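Local atomic coordinates of acyl-CoA synthetase (AMP-forming)/AMP-acid ligase II-like protein (Dyadobacter fermentans, PDB entry 4GS5), a protein that probably activates carboxylic acids with ATP to acyl-adenylates and transfers them to coenzyme A, being an AMP-forming enzyme of the ANL superfamily. Residues E32-G37 / Q61-A66; H274-G279 / T313-S318; Q244-G247 / N251-N254; I260-I265 / Q294-V299. All coordinates share one frame; numbering follows the deposited sequence.

Contact 1: residues E32-G37 / Q61-A66; sequences EKWLGG and QLAASA. With EDO (1,2-ethanediol), chain U.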
# COMPACT_ATOMS: atom_id res chain seq x y z
N GLU A 32 14.37 18.61 -18.99
CA GLU A 32 14.59 19.10 -20.34
C GLU A 32 13.70 18.32 -21.30
O GLU A 32 13.05 18.91 -22.16
CB GLU A 32 16.07 18.96 -20.71
CG GLU A 32 16.95 20.01 -20.05
CD GLU A 32 16.90 21.37 -20.75
OE1 GLU A 32 17.58 21.54 -21.79
OE2 GLU A 32 16.18 22.28 -20.25
N LYS A 33 13.64 17.00 -21.13
CA LYS A 33 12.81 16.19 -22.02
C LYS A 33 11.31 16.50 -21.85
O LYS A 33 10.57 16.61 -22.84
CB LYS A 33 13.08 14.69 -21.84
CG LYS A 33 12.37 13.84 -22.88
CD LYS A 33 12.58 12.34 -22.71
CE LYS A 33 11.78 11.58 -23.77
NZ LYS A 33 11.79 10.10 -23.60
N TRP A 34 10.86 16.64 -20.61
CA TRP A 34 9.46 16.99 -20.37
C TRP A 34 9.08 18.29 -21.09
O TRP A 34 8.12 18.33 -21.86
CB TRP A 34 9.17 17.13 -18.87
CG TRP A 34 7.73 17.46 -18.59
CD1 TRP A 34 7.19 18.70 -18.44
CD2 TRP A 34 6.66 16.53 -18.46
NE1 TRP A 34 5.84 18.60 -18.21
CE2 TRP A 34 5.49 17.28 -18.22
CE3 TRP A 34 6.57 15.14 -18.52
CZ2 TRP A 34 4.24 16.68 -18.03
CZ3 TRP A 34 5.33 14.54 -18.33
CH2 TRP A 34 4.18 15.31 -18.08
N LEU A 35 9.86 19.34 -20.84
CA LEU A 35 9.62 20.65 -21.44
C LEU A 35 9.66 20.61 -22.97
O LEU A 35 8.94 21.36 -23.64
CB LEU A 35 10.62 21.68 -20.91
CG LEU A 35 10.60 21.86 -19.38
CD1 LEU A 35 11.70 22.82 -18.93
CD2 LEU A 35 9.23 22.34 -18.90
N GLY A 36 10.49 19.73 -23.52
CA GLY A 36 10.64 19.60 -24.96
C GLY A 36 9.39 19.09 -25.67
O GLY A 36 9.24 19.29 -26.88
N GLY A 37 8.51 18.42 -24.94
CA GLY A 37 7.23 18.00 -25.50
C GLY A 37 7.04 16.51 -25.73
O GLY A 37 6.00 16.09 -26.24
N GLN A 61 -0.43 10.52 -19.08
CA GLN A 61 -0.49 9.81 -17.79
C GLN A 61 0.12 10.63 -16.68
O GLN A 61 -0.48 10.82 -15.62
CB GLN A 61 0.31 8.50 -17.88
CG GLN A 61 -0.43 7.35 -18.48
CD GLN A 61 0.35 6.06 -18.40
OE1 GLN A 61 1.23 5.81 -19.21
NE2 GLN A 61 0.03 5.23 -17.42
N LEU A 62 1.35 11.07 -16.90
CA LEU A 62 2.09 11.85 -15.92
C LEU A 62 1.37 13.16 -15.61
O LEU A 62 1.28 13.56 -14.45
CB LEU A 62 3.51 12.12 -16.43
CG LEU A 62 4.35 10.85 -16.62
CD1 LEU A 62 5.67 11.13 -17.33
CD2 LEU A 62 4.59 10.15 -15.29
N ALA A 63 0.87 13.83 -16.65
CA ALA A 63 0.18 15.10 -16.47
C ALA A 63 -1.11 14.94 -15.66
O ALA A 63 -1.44 15.78 -14.83
CB ALA A 63 -0.11 15.76 -17.83
N ALA A 64 -1.84 13.87 -15.93
CA ALA A 64 -3.09 13.60 -15.23
C ALA A 64 -2.80 13.35 -13.76
O ALA A 64 -3.50 13.86 -12.89
CB ALA A 64 -3.79 12.40 -15.84
N SER A 65 -1.75 12.58 -13.49
CA SER A 65 -1.36 12.23 -12.13
C SER A 65 -0.96 13.46 -11.30
O SER A 65 -1.43 13.65 -10.18
CB SER A 65 -0.23 11.20 -12.18
OG SER A 65 0.17 10.81 -10.90
N ALA A 66 -0.08 14.28 -11.87
CA ALA A 66 0.30 15.56 -11.29
C ALA A 66 -0.91 16.44 -11.00
O ALA A 66 -1.01 17.01 -9.92
CB ALA A 66 1.26 16.31 -12.23
C1 EDO U . 12.67 9.61 -20.21
O1 EDO U . 12.61 8.65 -21.29
C2 EDO U . 14.08 9.62 -19.62
O2 EDO U . 14.38 10.91 -19.09

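Contact 2: residues H274-G279 / T313-S318; sequences HHLNIG and TAEIRS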
# COMPACT_ATOMS: atom_id res chain seq x y z
N HIS A 274 -1.22 -27.12 19.61
CA HIS A 274 0.05 -27.16 20.35
C HIS A 274 -0.20 -27.51 21.81
O HIS A 274 0.48 -28.37 22.38
CB HIS A 274 0.77 -25.81 20.25
CG HIS A 274 1.85 -25.62 21.28
ND1 HIS A 274 1.61 -25.06 22.51
CD2 HIS A 274 3.17 -25.91 21.25
CE1 HIS A 274 2.73 -25.02 23.20
NE2 HIS A 274 3.70 -25.53 22.46
N HIS A 275 -1.20 -26.85 22.39
CA HIS A 275 -1.55 -27.06 23.80
C HIS A 275 -1.99 -28.49 24.09
O HIS A 275 -1.82 -28.98 25.21
CB HIS A 275 -2.64 -26.08 24.22
CG HIS A 275 -3.09 -26.25 25.64
ND1 HIS A 275 -4.31 -26.78 25.98
CD2 HIS A 275 -2.47 -25.96 26.81
CE1 HIS A 275 -4.43 -26.82 27.30
NE2 HIS A 275 -3.32 -26.33 27.83
N LEU A 276 -2.57 -29.15 23.09
CA LEU A 276 -3.01 -30.54 23.24
C LEU A 276 -2.02 -31.54 22.63
O LEU A 276 -2.27 -32.74 22.61
CB LEU A 276 -4.40 -30.74 22.62
CG LEU A 276 -5.61 -30.50 23.53
CD1 LEU A 276 -5.56 -29.11 24.14
CD2 LEU A 276 -6.90 -30.70 22.75
N ASN A 277 -0.89 -31.03 22.14
CA ASN A 277 0.12 -31.88 21.51
C ASN A 277 -0.43 -32.73 20.36
O ASN A 277 -0.17 -33.93 20.28
CB ASN A 277 0.81 -32.76 22.57
CG ASN A 277 1.92 -33.62 21.98
OD1 ASN A 277 1.79 -34.84 21.90
ND2 ASN A 277 3.00 -32.98 21.54
N ILE A 278 -1.19 -32.09 19.48
CA ILE A 278 -1.69 -32.75 18.28
C ILE A 278 -0.77 -32.41 17.12
O ILE A 278 -0.63 -31.24 16.75
CB ILE A 278 -3.11 -32.28 17.95
CG1 ILE A 278 -4.03 -32.52 19.15
CG2 ILE A 278 -3.63 -32.99 16.72
CD1 ILE A 278 -5.47 -32.12 18.91
N GLY A 279 -0.12 -33.43 16.56
CA GLY A 279 0.85 -33.23 15.51
C GLY A 279 0.23 -33.24 14.12
O GLY A 279 0.89 -32.90 13.14
N THR A 313 -12.41 -30.25 20.11
CA THR A 313 -13.64 -29.51 19.85
C THR A 313 -13.97 -28.56 21.00
O THR A 313 -14.26 -27.38 20.78
CB THR A 313 -14.81 -30.47 19.61
OG1 THR A 313 -14.60 -31.18 18.38
CG2 THR A 313 -16.14 -29.71 19.54
N ALA A 314 -13.92 -29.07 22.23
CA ALA A 314 -14.26 -28.28 23.41
C ALA A 314 -13.27 -27.13 23.65
O ALA A 314 -13.68 -26.01 23.94
CB ALA A 314 -14.37 -29.18 24.65
N GLU A 315 -11.98 -27.42 23.54
CA GLU A 315 -10.96 -26.39 23.75
C GLU A 315 -11.09 -25.25 22.75
O GLU A 315 -10.93 -24.08 23.10
CB GLU A 315 -9.55 -27.01 23.71
CG GLU A 315 -8.42 -26.00 23.54
CD GLU A 315 -8.05 -25.26 24.82
OE1 GLU A 315 -8.82 -25.36 25.81
OE2 GLU A 315 -6.99 -24.59 24.83
N ILE A 316 -11.39 -25.60 21.49
CA ILE A 316 -11.57 -24.60 20.44
C ILE A 316 -12.76 -23.70 20.78
O ILE A 316 -12.66 -22.47 20.73
CB ILE A 316 -11.78 -25.25 19.06
CG1 ILE A 316 -10.46 -25.83 18.55
CG2 ILE A 316 -12.28 -24.22 18.05
CD1 ILE A 316 -10.53 -26.41 17.14
N ARG A 317 -13.87 -24.33 21.15
CA ARG A 317 -15.09 -23.62 21.46
C ARG A 317 -14.94 -22.66 22.65
O ARG A 317 -15.69 -21.70 22.78
CB ARG A 317 -16.22 -24.62 21.70
CG ARG A 317 -17.60 -24.00 21.85
CD ARG A 317 -18.68 -25.06 21.62
NE ARG A 317 -19.97 -24.66 22.19
CZ ARG A 317 -21.07 -25.40 22.12
NH1 ARG A 317 -21.05 -26.57 21.50
NH2 ARG A 317 -22.20 -24.96 22.67
N SER A 318 -13.95 -22.92 23.51
CA SER A 318 -13.72 -22.09 24.69
C SER A 318 -12.82 -20.89 24.40
O SER A 318 -12.70 -19.97 25.22
CB SER A 318 -13.09 -22.92 25.82
OG SER A 318 -14.00 -23.88 26.32

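Contact 3: residues Q244-G247 / N251-N254; sequences QWIG and NVIN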
# COMPACT_ATOMS: atom_id res chain seq x y z
N GLN A 244 -12.21 1.08 2.21
CA GLN A 244 -11.47 0.49 3.28
C GLN A 244 -10.87 -0.81 2.76
O GLN A 244 -11.56 -1.62 2.13
CB GLN A 244 -12.40 0.16 4.45
CG GLN A 244 -11.69 -0.62 5.52
CD GLN A 244 -12.60 -0.94 6.70
OE1 GLN A 244 -13.83 -0.86 6.61
NE2 GLN A 244 -11.99 -1.33 7.82
N TRP A 245 -9.59 -1.00 3.02
CA TRP A 245 -8.94 -2.24 2.62
C TRP A 245 -9.29 -3.32 3.64
O TRP A 245 -9.14 -3.10 4.84
CB TRP A 245 -7.43 -2.05 2.56
CG TRP A 245 -6.63 -3.28 2.14
CD1 TRP A 245 -6.31 -3.64 0.86
CD2 TRP A 245 -6.06 -4.28 2.99
NE1 TRP A 245 -5.57 -4.80 0.87
CE2 TRP A 245 -5.41 -5.21 2.16
CE3 TRP A 245 -6.02 -4.46 4.38
CZ2 TRP A 245 -4.73 -6.32 2.67
CZ3 TRP A 245 -5.34 -5.57 4.88
CH2 TRP A 245 -4.70 -6.47 4.03
N ILE A 246 -9.74 -4.48 3.16
CA ILE A 246 -10.18 -5.58 4.01
C ILE A 246 -9.15 -6.70 4.06
O ILE A 246 -8.89 -7.25 5.12
CB ILE A 246 -11.49 -6.19 3.49
CG1 ILE A 246 -12.62 -5.15 3.50
CG2 ILE A 246 -11.87 -7.43 4.29
CD1 ILE A 246 -12.76 -4.41 4.82
N GLY A 247 -8.57 -7.05 2.90
CA GLY A 247 -7.64 -8.16 2.82
C GLY A 247 -7.42 -8.72 1.41
O GLY A 247 -7.50 -7.99 0.43
N ASN A 251 -8.65 -15.20 1.24
CA ASN A 251 -8.25 -15.38 2.63
C ASN A 251 -9.31 -14.89 3.64
O ASN A 251 -9.11 -14.99 4.86
CB ASN A 251 -6.91 -14.68 2.88
CG ASN A 251 -6.32 -15.01 4.24
OD1 ASN A 251 -6.52 -16.11 4.77
ND2 ASN A 251 -5.62 -14.06 4.83
N VAL A 252 -10.42 -14.35 3.13
CA VAL A 252 -11.46 -13.79 3.98
C VAL A 252 -12.81 -14.38 3.58
O VAL A 252 -13.13 -14.45 2.39
CB VAL A 252 -11.53 -12.25 3.90
CG1 VAL A 252 -12.52 -11.72 4.93
CG2 VAL A 252 -10.15 -11.61 4.15
N ILE A 253 -13.57 -14.85 4.55
CA ILE A 253 -14.90 -15.36 4.25
C ILE A 253 -15.94 -14.52 4.97
O ILE A 253 -15.62 -13.78 5.90
CB ILE A 253 -15.07 -16.84 4.65
CG1 ILE A 253 -14.98 -16.99 6.17
CG2 ILE A 253 -14.04 -17.73 3.94
CD1 ILE A 253 -15.34 -18.37 6.65
N ASN A 254 -17.19 -14.65 4.54
CA ASN A 254 -18.29 -13.95 5.19
C ASN A 254 -19.30 -14.95 5.68
O ASN A 254 -20.03 -15.56 4.89
CB ASN A 254 -18.93 -12.93 4.25
CG ASN A 254 -19.99 -12.09 4.94
OD1 ASN A 254 -20.34 -12.36 6.08
ND2 ASN A 254 -20.50 -11.08 4.25

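Contact 4: residues I260-I265 / Q294-V299; sequences IVLDQI and QKLVLV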
# COMPACT_ATOMS: atom_id res chain seq x y z
N ILE A 260 -14.33 -13.24 8.52
CA ILE A 260 -13.33 -14.05 9.20
C ILE A 260 -12.11 -14.27 8.30
O ILE A 260 -12.24 -14.73 7.16
CB ILE A 260 -13.92 -15.43 9.57
CG1 ILE A 260 -15.02 -15.27 10.63
CG2 ILE A 260 -12.83 -16.37 10.12
CD1 ILE A 260 -15.87 -16.56 10.77
N VAL A 261 -10.94 -13.96 8.83
CA VAL A 261 -9.68 -14.11 8.08
C VAL A 261 -9.15 -15.52 8.35
O VAL A 261 -8.89 -15.88 9.50
CB VAL A 261 -8.64 -13.05 8.49
CG1 VAL A 261 -7.37 -13.16 7.62
CG2 VAL A 261 -9.23 -11.63 8.39
N LEU A 262 -9.00 -16.33 7.30
CA LEU A 262 -8.69 -17.75 7.51
C LEU A 262 -7.37 -17.99 8.26
O LEU A 262 -7.33 -18.80 9.18
CB LEU A 262 -8.70 -18.52 6.19
CG LEU A 262 -10.11 -18.63 5.58
CD1 LEU A 262 -10.01 -19.16 4.14
CD2 LEU A 262 -11.04 -19.50 6.44
N ASP A 263 -6.32 -17.29 7.87
CA ASP A 263 -5.02 -17.53 8.51
C ASP A 263 -5.02 -17.06 9.96
O ASP A 263 -4.28 -17.59 10.79
CB ASP A 263 -3.85 -16.95 7.70
CG ASP A 263 -3.70 -15.44 7.84
OD1 ASP A 263 -2.63 -14.98 8.28
OD2 ASP A 263 -4.65 -14.70 7.47
N GLN A 264 -5.87 -16.09 10.28
CA GLN A 264 -5.97 -15.63 11.67
C GLN A 264 -6.68 -16.67 12.53
O GLN A 264 -6.26 -16.95 13.65
CB GLN A 264 -6.68 -14.29 11.78
CG GLN A 264 -5.87 -13.14 11.23
CD GLN A 264 -6.55 -11.80 11.41
OE1 GLN A 264 -7.64 -11.71 11.97
NE2 GLN A 264 -5.90 -10.74 10.92
N ILE A 265 -7.77 -17.22 12.02
CA ILE A 265 -8.45 -18.26 12.78
C ILE A 265 -7.54 -19.49 12.89
O ILE A 265 -7.51 -20.15 13.93
CB ILE A 265 -9.87 -18.58 12.22
CG1 ILE A 265 -10.64 -19.44 13.22
CG2 ILE A 265 -9.82 -19.26 10.86
CD1 ILE A 265 -11.01 -18.66 14.47
N GLN A 294 -21.09 -18.43 3.74
CA GLN A 294 -19.91 -19.28 3.82
C GLN A 294 -19.78 -19.81 5.25
O GLN A 294 -19.87 -19.05 6.21
CB GLN A 294 -18.67 -18.49 3.40
CG GLN A 294 -18.79 -17.94 1.98
CD GLN A 294 -17.58 -17.10 1.58
OE1 GLN A 294 -17.43 -15.97 2.04
NE2 GLN A 294 -16.72 -17.66 0.73
N LYS A 295 -19.60 -21.12 5.38
CA LYS A 295 -19.52 -21.77 6.67
C LYS A 295 -18.08 -22.20 6.93
O LYS A 295 -17.51 -22.99 6.17
CB LYS A 295 -20.42 -23.01 6.69
CG LYS A 295 -20.49 -23.71 8.05
CD LYS A 295 -20.87 -25.20 7.95
CE LYS A 295 -22.12 -25.44 7.14
NZ LYS A 295 -22.51 -26.89 7.13
N LEU A 296 -17.51 -21.71 8.02
CA LEU A 296 -16.14 -22.03 8.39
C LEU A 296 -16.11 -23.50 8.78
O LEU A 296 -16.98 -23.97 9.51
CB LEU A 296 -15.71 -21.17 9.59
CG LEU A 296 -14.27 -21.39 10.09
CD1 LEU A 296 -13.26 -20.83 9.11
CD2 LEU A 296 -14.10 -20.73 11.45
N VAL A 297 -15.10 -24.22 8.28
CA VAL A 297 -14.90 -25.61 8.68
C VAL A 297 -13.45 -25.88 9.02
O VAL A 297 -12.59 -25.04 8.75
CB VAL A 297 -15.36 -26.56 7.58
CG1 VAL A 297 -16.85 -26.35 7.31
CG2 VAL A 297 -14.52 -26.35 6.30
N LEU A 298 -13.18 -27.03 9.61
CA LEU A 298 -11.81 -27.42 9.94
C LEU A 298 -11.45 -28.74 9.26
O LEU A 298 -12.22 -29.72 9.31
CB LEU A 298 -11.66 -27.52 11.46
CG LEU A 298 -10.31 -27.97 12.02
CD1 LEU A 298 -9.20 -27.02 11.61
CD2 LEU A 298 -10.41 -28.09 13.53
N VAL A 299 -10.29 -28.78 8.63
CA VAL A 299 -9.81 -29.99 7.95
C VAL A 299 -8.52 -30.48 8.62
O VAL A 299 -7.56 -29.71 8.79
CB VAL A 299 -9.51 -29.72 6.47
CG1 VAL A 299 -9.19 -31.03 5.77
CG2 VAL A 299 -10.67 -29.00 5.80

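Contact 1: residues E32-G37 / Q61-A66
Trp-34, near the end of helix 22-36, and Leu-62, in the early part of helix 59-72, have the nearest backbones of this pair of segments, yet Trp-34 CA and Leu-62 CA are 10.0 Å apart, a gap spanned by side chains. The indole does most of the spanning. With CG anti to the backbone N (chi1 -179°), it extends from its helix with the six-membered ring leading. Trp-34 CZ3 lies 3.6 Å from Leu-62 CD1 and about as near to Leu-62 CB, while Trp-34 CH2 comes to 3.9 Å from the backbone N of Ala-63. The methyl of Ala-63 adds a looser apolar contact with Trp-34 CH2 at 4.3 Å. Leu-62 CD1 and Ala-63 N both lie near the plane of the indole, so it docks by its edge; the leucine chain passes it in the opposite direction.

In the sequence, strands 40-46 and 52-58 come between these two helices, joined by the Ser-, Thr- and Gly-rich signature loop of adenylate-forming enzymes, which in relatives handles the phosphates of ATP. Arg-59 holds the tryptophan twice, by a cation-pi contact with the ring and a hydrogen bond to Trp-34 O, and Phe-41 and Met-100 also pack on the indole. Helix 22-36 finishes in a Schellman motif at Gly-37, whose N bonds to Trp-34 O at 3.1 Å. Beside this turn the extended chain of Lys-33 carries NZ to within 2.8 Å of O1 of a 1,2-ethanediol, probably from the crystallisation liquor, and the same ammonium group bonds to Glu-40 O.

Contact 2: residues H274-G279 / T313-S318
Glu-315 meets both His-275 and Leu-276, in the last turn of helix 262-276, and is the hub of this small surface contact. Glu-315 OE2 approaches the imidazole from an oblique direction, 3.6 Å from His-275 ND1, too long for a hydrogen bond. The two side chains cross at about a right angle, although the ring and carboxylate planes are only 20° apart. His-275 ND1 is covered here without any partner in the model; a nearby carboxylate would be expected to stabilise a protonated imidazole, though at this spacing only modestly. Nearer the backbone of the glutamate, CG lies 4.3 Å from Leu-276 CD1, a loose apolar touch.

The bend of the glutamate chain explains this double role: CG stands anti to the backbone N, and a turn at chi2 (78°) swings the carboxylate round to the histidine while leaving the aliphatic part against the leucine. The backbones stay well separated, with 9.0 Å between Leu-276 CA and Glu-315 CA. On one side the chain leaves its helix through a Schellman motif at Asn-277, whose N bonds to His-274 O at 3.0 Å. On the other, Ser-318 OG reaches back one turn to Ala-314 O at 3.2 Å, its donor tilted 34° from the carbonyl plane.

Farther in, apolar side chains join the same helices. Ile-316 packs on Ile-269 and Val-272 of helix 262-276, and Ile-278, just past that helix, packs on Leu-312. Helices 262-276 and 306-319 thus pack against each other, with Ile-316 also touching Leu-298 of the central strand 295-301 in the three-stranded sheet 282-289/295-301/329-332.

Contact 3: residues Q244-G247 / N251-N254
Ile-246 and Gly-247 meet Val-252 in a sparse apolar contact at the junction between two parts of the chain: strand 242-248 ends the large N-terminal portion, and strand 252-255 opens the small C-terminal one. The nearest CA atoms, those of Gly-247 and Val-252, are 6.9 Å apart. Both methyls of Val-252 do the touching: CG1 lies 4.4 Å from Ile-246 CG2, and CG2 lies 4.5 Å from Gly-247 CA. The CB of Ile-246 points toward Val-252 while the CD1 end turns off, leaving the CG2 branch to touch.

Ile-246 and Gly-247 both face Leu-235 of strand 230-238, forming a classic beta bulge. Gly-247 there adopts phi 161°, psi -150°, angles at which a CB would press on the carbonyl O of Ile-246 and crowd Val-252 CG2, which explains the glycine. Its N lies 3.6 Å above the centre of the Trp-245 ring. The short link that follows probably corresponds to the hinge of the ANL superfamily, about which the C-terminal domain rotates between catalytic steps in relatives; the thin contact is consistent with such a joint. Beyond it, strand 252-255 pairs with 258-261 as an antiparallel hairpin, through Ile-253 and Ile-260. Val-252 also packs on Leu-235 and on Lys-259, touching both sides of the junction.

Contact 4: residues I260-I265 / Q294-V299
Leu-296 packs its two methyls against Leu-262 and Ile-265, and this cluster is the tight part of the contact. Leu-296 CD1 sits 3.7 Å from Leu-262 CD2, the closest approach, where the two chains slide past each other in opposite directions. Against Ile-265 the fit is slightly looser: its CG1 lies 4.1 Å from Leu-296 CD2, and its CG2 lies 4.2 Å from Leu-296 CD1. The leucine gets there with CG anti to the backbone N (chi1 -180°), which carries both methyls from the strand to the helix, CD1 reaching both residues and CD2 only Ile-265. Ile-253 of the neighbouring hairpin also packs on Leu-296.

Away from this cluster the packing thins. Ile-260 points toward the strand but comes no nearer than 4.6 Å, while Asp-263 and the exposed Gln-264 take the other face of the helix, where Asp-263 OD2 bonds to Asn-251 ND2. The helix starts directly from strand 258-261: Val-261 holds the N-cap position, and its O accepts a bond from Ile-265 N at 3.1 Å. A helix leaving the hairpin and laid by its apolar side on a three-stranded sheet is part of the core of the small C-terminal alpha/beta domain, as in the ANL superfamily.

Overall arrangement
Contact 1 stands apart in the large N-terminal portion, with its centre about 61 Å from that of contact 2, on the opposite side of the chain's centre. Along the chain it comes first, followed by contact 3 at the junction between the two portions; contacts 4 and 2 then interleave, their segments alternating. These last two share helix 262-276, and their centres are about 16 Å apart, so one small helix-and-sheet unit holds both. Contact 3 adjoins contact 4, centre to centre about 12 Å, through probable hydrogen bonds of Asn-251 O with Leu-262 N and Asn-254 N with Gln-294 OE1. The second ties the hairpin to the three-stranded sheet, consistent with hairpin and domain moving as one body about the hinge, as in relatives.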